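PDB 3TO3: citryl-spermidine/3,4-dihydroxybenzoyl-citryl-spermidine:spermidine ligase from Bacillus anthracis, which catalyses the ATP-dependent condensation of spermidine with citryl-spermidine intermediates during biosynthesis of the siderophore petrobactin. Local coordinates for residues 234-239 with 267-272; 329-334 with 474-479; 333-338 with 429-434. All blocks are in the same frame, centred on the assembly; numbering follows the deposited sequence. Where two conformers were deposited one is given.

Contact 1. Residues 234-239 with 267-272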
# COMPACT_ATOMS: atom_id res chain seq x y z
N MSE B 234 -20.09 -18.01 23.16
CA MSE B 234 -20.54 -17.07 22.13
C MSE B 234 -21.70 -17.64 21.35
O MSE B 234 -22.07 -17.11 20.30
CB MSE B 234 -19.42 -16.69 21.18
CG MSE B 234 -18.18 -16.32 21.90
SE MSE B 234 -16.78 -16.02 20.63
CE MSE B 234 -17.19 -14.10 20.35
N GLY B 235 -22.19 -18.79 21.79
CA GLY B 235 -23.29 -19.45 21.11
C GLY B 235 -22.88 -20.08 19.80
O GLY B 235 -23.68 -20.21 18.87
N CYS B 236 -21.62 -20.51 19.72
CA CYS B 236 -21.15 -21.18 18.53
C CYS B 236 -20.74 -22.58 18.90
O CYS B 236 -20.49 -22.88 20.06
CB CYS B 236 -19.97 -20.41 17.92
SG CYS B 236 -20.43 -18.74 17.40
N ASP B 237 -20.69 -23.45 17.91
CA ASP B 237 -20.43 -24.85 18.16
C ASP B 237 -18.95 -25.14 17.90
O ASP B 237 -18.50 -25.21 16.76
CB ASP B 237 -21.33 -25.69 17.26
CG ASP B 237 -21.09 -27.18 17.40
OD1 ASP B 237 -20.11 -27.59 18.05
OD2 ASP B 237 -21.89 -27.96 16.83
N PRO B 238 -18.20 -25.39 18.98
CA PRO B 238 -16.76 -25.68 18.94
C PRO B 238 -16.38 -26.75 17.90
O PRO B 238 -15.26 -26.73 17.38
CB PRO B 238 -16.47 -26.19 20.35
CG PRO B 238 -17.57 -25.65 21.20
CD PRO B 238 -18.77 -25.53 20.33
N LYS B 239 -17.27 -27.70 17.63
CA LYS B 239 -16.99 -28.73 16.63
C LYS B 239 -17.03 -28.23 15.17
O LYS B 239 -16.66 -28.97 14.26
CB LYS B 239 -17.95 -29.92 16.79
CG LYS B 239 -17.94 -30.58 18.17
CD LYS B 239 -18.82 -31.83 18.17
CE LYS B 239 -19.35 -32.16 19.56
NZ LYS B 239 -20.46 -31.23 19.96
N GLY B 267 -17.30 -16.46 11.44
CA GLY B 267 -16.48 -17.27 10.55
C GLY B 267 -15.07 -17.38 11.12
O GLY B 267 -14.37 -18.38 10.89
N ILE B 268 -14.66 -16.33 11.83
CA ILE B 268 -13.34 -16.23 12.45
C ILE B 268 -13.50 -15.72 13.88
O ILE B 268 -14.24 -14.77 14.15
CB ILE B 268 -12.47 -15.23 11.69
CG1 ILE B 268 -11.85 -15.88 10.48
CG2 ILE B 268 -11.34 -14.79 12.53
CD1 ILE B 268 -11.13 -14.83 9.66
N ILE B 269 -12.82 -16.35 14.82
CA ILE B 269 -12.96 -15.92 16.20
C ILE B 269 -11.58 -15.85 16.82
O ILE B 269 -10.79 -16.80 16.73
CB ILE B 269 -13.80 -16.91 17.04
CG1 ILE B 269 -15.19 -17.12 16.43
CG2 ILE B 269 -13.91 -16.42 18.47
CD1 ILE B 269 -16.00 -18.25 17.08
N TYR B 270 -11.30 -14.71 17.44
CA TYR B 270 -10.02 -14.49 18.08
C TYR B 270 -9.98 -15.26 19.41
O TYR B 270 -10.87 -15.12 20.23
CB TYR B 270 -9.81 -12.98 18.31
CG TYR B 270 -8.68 -12.68 19.26
CD1 TYR B 270 -7.36 -12.67 18.84
CD2 TYR B 270 -8.93 -12.42 20.60
CE1 TYR B 270 -6.31 -12.42 19.75
CE2 TYR B 270 -7.90 -12.17 21.51
CZ TYR B 270 -6.59 -12.16 21.07
OH TYR B 270 -5.58 -11.92 21.99
N LEU B 271 -8.94 -16.05 19.60
CA LEU B 271 -8.76 -16.79 20.85
C LEU B 271 -7.71 -16.13 21.77
O LEU B 271 -8.02 -15.77 22.91
CB LEU B 271 -8.45 -18.26 20.58
CG LEU B 271 -9.54 -18.84 19.69
CD1 LEU B 271 -9.13 -20.22 19.08
CD2 LEU B 271 -10.83 -18.92 20.48
N GLY B 272 -6.47 -16.00 21.30
CA GLY B 272 -5.43 -15.36 22.10
C GLY B 272 -4.03 -15.62 21.59
O GLY B 272 -3.83 -15.92 20.41
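Met234, a selenomethionine, and Ile269 meet where the loop between helix 221-232 and strand 241-246 folds over an edge strand of a three-stranded antiparallel sheet. The sheet order is 241-246, 192-197, 268-273, so Ile269 sits on an outer strand. The two side chains run past each other in opposite directions. The closest approach is Met234 SE to Ile269 CG2, at 3.6 Å. The Met234 chain is extended up to the selenium and bends there (chi3 88°), which turns the terminal methyl away from the direction of the chain. On Ile269 the CG2 branch lies anti to the backbone N. CG1 stands beside that N and carries CD1 in the direction of Cys236. Met234 SE rests on CG2 and lies a little farther from CD1. Cys236 SG also approaches CD1, loosely, at 4.5 Å. The contact is apolar.

Other residues complete the packing. Tyr241 of strand 241-246 touches both Cys236 and Ile269, and Lys266 touches Met234 and Cys236. Tyr227 of helix 221-232 packs on Leu271, so this helix and the loop after it lie against the same sheet. Arg230 of the helix also bonds Tyr270 O through its NH2. Beyond the contact, the Tyr270 ring meets His8 of the second subunit edge-to-face.

Each segment has a local motif of its own. Trp193 on strand 192-197 stands opposite two residues of the edge strand, Leu271 and Gly272, which makes a classic beta bulge. In the loop, Asp237 makes an Asx turn just before the strand begins. Its OD1 takes the N-H of Lys239 N at 2.9 Å, with an N-H...O angle of 149°, and the donor stands 42° out of the carboxylate plane.

Contact 2. Residues 329-334 with 474-479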
# COMPACT_ATOMS: atom_id res chain seq x y z
N SER B 329 9.38 -38.32 1.67
CA SER B 329 9.93 -39.15 2.73
C SER B 329 10.06 -40.62 2.30
O SER B 329 11.06 -41.29 2.63
CB SER B 329 9.09 -39.04 3.99
OG SER B 329 9.58 -39.89 5.01
N ASN B 330 9.06 -41.12 1.57
CA ASN B 330 9.06 -42.51 1.16
C ASN B 330 10.09 -42.78 0.10
O ASN B 330 10.70 -43.86 0.07
CB ASN B 330 7.68 -42.98 0.68
CG ASN B 330 6.69 -43.14 1.82
OD1 ASN B 330 7.08 -43.41 2.97
ND2 ASN B 330 5.40 -42.98 1.52
N VAL B 331 10.29 -41.79 -0.77
CA VAL B 331 11.27 -41.92 -1.83
C VAL B 331 12.64 -42.06 -1.20
O VAL B 331 13.42 -42.92 -1.58
CB VAL B 331 11.21 -40.70 -2.78
CG1 VAL B 331 12.41 -40.67 -3.69
CG2 VAL B 331 9.94 -40.75 -3.60
N VAL B 332 12.94 -41.24 -0.21
CA VAL B 332 14.24 -41.28 0.44
C VAL B 332 14.45 -42.59 1.23
O VAL B 332 15.51 -43.23 1.13
CB VAL B 332 14.44 -40.03 1.36
CG1 VAL B 332 15.68 -40.17 2.24
CG2 VAL B 332 14.53 -38.78 0.52
N SER B 333 13.44 -43.01 2.00
CA SER B 333 13.58 -44.17 2.87
C SER B 333 13.73 -45.50 2.11
O SER B 333 14.18 -46.49 2.67
CB SER B 333 12.44 -44.24 3.88
OG SER B 333 11.28 -44.73 3.24
N GLN B 334 13.34 -45.52 0.84
CA GLN B 334 13.56 -46.71 0.02
C GLN B 334 14.83 -46.66 -0.85
O GLN B 334 15.02 -47.53 -1.69
CB GLN B 334 12.32 -47.04 -0.83
CG GLN B 334 11.02 -47.06 -0.04
CD GLN B 334 10.89 -48.28 0.87
OE1 GLN B 334 11.12 -49.41 0.45
NE2 GLN B 334 10.51 -48.04 2.13
N MSE B 474 5.75 -44.64 -10.86
CA MSE B 474 4.94 -43.56 -11.42
C MSE B 474 3.57 -43.54 -10.80
O MSE B 474 2.86 -42.53 -10.88
CB MSE B 474 4.80 -43.72 -12.94
CG MSE B 474 6.11 -43.88 -13.68
SE MSE B 474 5.86 -43.94 -15.61
CE MSE B 474 7.64 -44.56 -16.13
N ASN B 475 3.19 -44.67 -10.21
CA ASN B 475 1.88 -44.84 -9.60
C ASN B 475 1.86 -44.51 -8.10
O ASN B 475 0.80 -44.52 -7.47
CB ASN B 475 1.39 -46.27 -9.83
CG ASN B 475 2.42 -47.30 -9.43
OD1 ASN B 475 3.58 -46.97 -9.17
ND2 ASN B 475 2.01 -48.57 -9.38
N LYS B 476 3.03 -44.22 -7.53
CA LYS B 476 3.09 -43.75 -6.16
C LYS B 476 3.07 -42.22 -6.15
O LYS B 476 2.94 -41.59 -5.09
CB LYS B 476 4.34 -44.30 -5.45
CG LYS B 476 4.32 -44.18 -3.92
CD LYS B 476 5.63 -44.64 -3.27
CE LYS B 476 6.64 -43.49 -3.10
NZ LYS B 476 7.91 -43.95 -2.45
N CYS B 477 3.17 -41.63 -7.34
CA CYS B 477 3.06 -40.19 -7.51
C CYS B 477 1.72 -39.68 -6.98
O CYS B 477 0.65 -40.16 -7.40
CB CYS B 477 3.17 -39.83 -8.99
SG CYS B 477 2.90 -38.10 -9.34
N PRO B 478 1.76 -38.68 -6.08
CA PRO B 478 0.51 -38.24 -5.46
C PRO B 478 -0.39 -37.63 -6.52
O PRO B 478 0.11 -36.98 -7.45
CB PRO B 478 0.96 -37.18 -4.46
CG PRO B 478 2.43 -37.06 -4.59
CD PRO B 478 2.84 -37.72 -5.86
N ASP B 479 -1.70 -37.83 -6.38
CA ASP B 479 -2.61 -37.37 -7.41
C ASP B 479 -3.19 -36.07 -6.92
O ASP B 479 -4.19 -36.06 -6.19
CB ASP B 479 -3.74 -38.39 -7.50
CG ASP B 479 -4.87 -37.93 -8.39
OD1 ASP B 479 -4.67 -36.93 -9.10
OD2 ASP B 479 -5.94 -38.59 -8.38
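Lys476 reaches from its loop to Asn330 and Val331, in the last turns of helix 315-333. Its segment starts with residues 474-476 in a helix-like turn that lacks the regular hydrogen bonds. Lys476 is the one residue of this segment to make close contacts with residues 329-334. Its CG is anti to the backbone N (chi1 -164°), and a bend at chi3 (90°) redirects the end of the chain. CE lies 4.0 Å from Asn330 CB. NZ comes nearer, 3.3 Å from the same CB, and it is 3.6 Å from Val331 N. Val331 CG2 lies 4.0 Å from NZ, and the lysine chain passes aslant the valine. The ammonium group is thus packed beside the helix and makes no hydrogen bond to residues 329-334. Its salt bridge is with Glu473 OE1, one residue before the segment.

Next in sequence, Cys477 turns to Arg468 and Leu471. Pro478 packs on Trp327 of helix 315-333, which also touches Lys476. Asp479 OD1 accepts a weak bond from Thr481 N.

This is surface packing of a loop on a helix end, away from the ATP site. It joins the IucA/IucC family region to the FhuF-like region.

Contact 3. Residues 333-338 with 429-434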
# COMPACT_ATOMS: atom_id res chain seq x y z
N SER B 333 13.44 -43.01 2.00
CA SER B 333 13.58 -44.17 2.87
C SER B 333 13.73 -45.50 2.11
O SER B 333 14.18 -46.49 2.67
CB SER B 333 12.44 -44.24 3.88
OG SER B 333 11.28 -44.73 3.24
N GLN B 334 13.34 -45.52 0.84
CA GLN B 334 13.56 -46.71 0.02
C GLN B 334 14.83 -46.66 -0.85
O GLN B 334 15.02 -47.53 -1.69
CB GLN B 334 12.32 -47.04 -0.83
CG GLN B 334 11.02 -47.06 -0.04
CD GLN B 334 10.89 -48.28 0.87
OE1 GLN B 334 11.12 -49.41 0.45
NE2 GLN B 334 10.51 -48.04 2.13
N ASP B 335 15.66 -45.63 -0.70
CA ASP B 335 16.89 -45.50 -1.52
C ASP B 335 18.13 -45.58 -0.63
O ASP B 335 18.35 -44.71 0.21
CB ASP B 335 16.87 -44.17 -2.29
CG ASP B 335 18.12 -43.95 -3.14
OD1 ASP B 335 19.24 -44.23 -2.67
OD2 ASP B 335 18.00 -43.48 -4.29
N SER B 336 18.95 -46.61 -0.83
CA SER B 336 20.06 -46.88 0.07
C SER B 336 21.03 -45.71 0.10
O SER B 336 21.41 -45.25 1.17
CB SER B 336 20.79 -48.17 -0.30
OG SER B 336 21.35 -48.10 -1.59
N TYR B 337 21.42 -45.22 -1.08
CA TYR B 337 22.34 -44.09 -1.14
C TYR B 337 21.84 -42.88 -0.35
O TYR B 337 22.55 -42.34 0.45
CB TYR B 337 22.64 -43.65 -2.56
CG TYR B 337 23.41 -42.34 -2.58
CD1 TYR B 337 24.76 -42.29 -2.27
CD2 TYR B 337 22.78 -41.16 -2.94
CE1 TYR B 337 25.46 -41.08 -2.30
CE2 TYR B 337 23.47 -39.97 -2.96
CZ TYR B 337 24.79 -39.91 -2.65
OH TYR B 337 25.43 -38.68 -2.69
N LEU B 338 20.61 -42.46 -0.58
CA LEU B 338 20.06 -41.32 0.12
C LEU B 338 19.84 -41.61 1.60
O LEU B 338 20.07 -40.76 2.43
CB LEU B 338 18.73 -40.84 -0.53
CG LEU B 338 18.75 -40.32 -1.97
CD1 LEU B 338 17.35 -39.88 -2.43
CD2 LEU B 338 19.76 -39.16 -2.17
N VAL B 429 17.43 -35.97 -8.74
CA VAL B 429 16.99 -35.65 -10.09
C VAL B 429 17.14 -36.84 -11.03
O VAL B 429 16.19 -37.22 -11.72
CB VAL B 429 17.77 -34.44 -10.66
CG1 VAL B 429 17.66 -34.40 -12.19
CG2 VAL B 429 17.27 -33.15 -10.03
N VAL B 430 18.32 -37.45 -11.04
CA VAL B 430 18.63 -38.48 -12.04
C VAL B 430 18.03 -39.86 -11.74
O VAL B 430 17.52 -40.57 -12.62
CB VAL B 430 20.15 -38.61 -12.23
CG1 VAL B 430 20.48 -39.64 -13.29
CG2 VAL B 430 20.78 -37.21 -12.54
N GLU B 431 18.11 -40.26 -10.48
CA GLU B 431 17.58 -41.57 -10.13
C GLU B 431 16.08 -41.49 -9.98
O GLU B 431 15.39 -42.43 -10.31
CB GLU B 431 18.22 -42.10 -8.84
CG GLU B 431 17.50 -43.31 -8.22
CD GLU B 431 18.25 -44.63 -8.43
OE1 GLU B 431 19.16 -44.93 -7.62
OE2 GLU B 431 17.92 -45.35 -9.40
N HIS B 432 15.59 -40.41 -9.37
CA HIS B 432 14.16 -40.28 -9.12
C HIS B 432 13.29 -39.38 -10.01
O HIS B 432 12.07 -39.40 -9.87
CB HIS B 432 13.96 -39.95 -7.65
CG HIS B 432 14.55 -40.98 -6.74
ND1 HIS B 432 13.97 -42.21 -6.56
CD2 HIS B 432 15.70 -40.99 -6.03
CE1 HIS B 432 14.72 -42.94 -5.76
NE2 HIS B 432 15.78 -42.22 -5.42
N GLY B 433 13.91 -38.64 -10.94
CA GLY B 433 13.21 -37.58 -11.66
C GLY B 433 12.52 -36.50 -10.82
O GLY B 433 11.50 -35.95 -11.21
N ILE B 434 13.10 -36.16 -9.69
CA ILE B 434 12.48 -35.18 -8.81
C ILE B 434 13.43 -34.00 -8.61
O ILE B 434 14.53 -34.17 -8.10
CB ILE B 434 12.20 -35.81 -7.45
CG1 ILE B 434 11.14 -36.90 -7.58
CG2 ILE B 434 11.74 -34.77 -6.47
CD1 ILE B 434 10.81 -37.53 -6.27
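His432 NE2 donates a hydrogen bond to Asp335 OD2 at 2.8 Å, with an N-H...O angle of 157°. The oxygen uses its anti lone pair and sits at the ring edge, close to the ring plane. The carboxylate and ring planes are 55° apart. Leu338 comes from the opposite direction to His432, with CD1 4.1 Å from NE2, meeting the ring obliquely. Glu431 OE1 is 3.8 Å from Asp335 OD2, a close pair of like charges. Glu431 CG also lies over one face of the neighbouring His432 ring, 3.5 Å above its plane and displaced toward the rim.

A second donor reaches Asp335 OD2, from His427 NE2 five residues earlier in helix 410-432. Two N-H donors on one oxygen would probably offset the effect of Glu431. The other oxygen, OD1, accepts from Leu338 N at 3.1 Å, so Asp335 is the N-cap of helix 336-342. Its chi1 of 179° sets the carboxylate anti to the backbone N, where it serves both the cap and the histidines. Further out, Lys472 touches Glu431 and His432, and His552 bonds weakly to Glu431 OE2.

The contact is buried. It fastens the start of helix 336-342 to the end of helix 410-432, just before strand 434-435, with helix 554-560 packed on Val429 and Val430.

Overall arrangement
Contact 1 comes first in the chain. It closes a loop of 27 residues and ties the loop before strand 241-246 to edge strand 268-273 of the same small sheet. Contacts 2 and 3 follow in series and share Ser333 and Gln334. From this common start, contact 3 closes first, joining the start of helix 336-342 to the end of helix 410-432. Contact 2 closes later, joining the end of helix 315-333 to the loop after strand 465-467. Contact 3 is thus largely nested within contact 2. Their centres are 10 Å apart, and they touch where Val331 CG1 meets His432 ND1 at 3.6 Å. Contact 1 is remote: its centre is about 38 Å from that of contact 2.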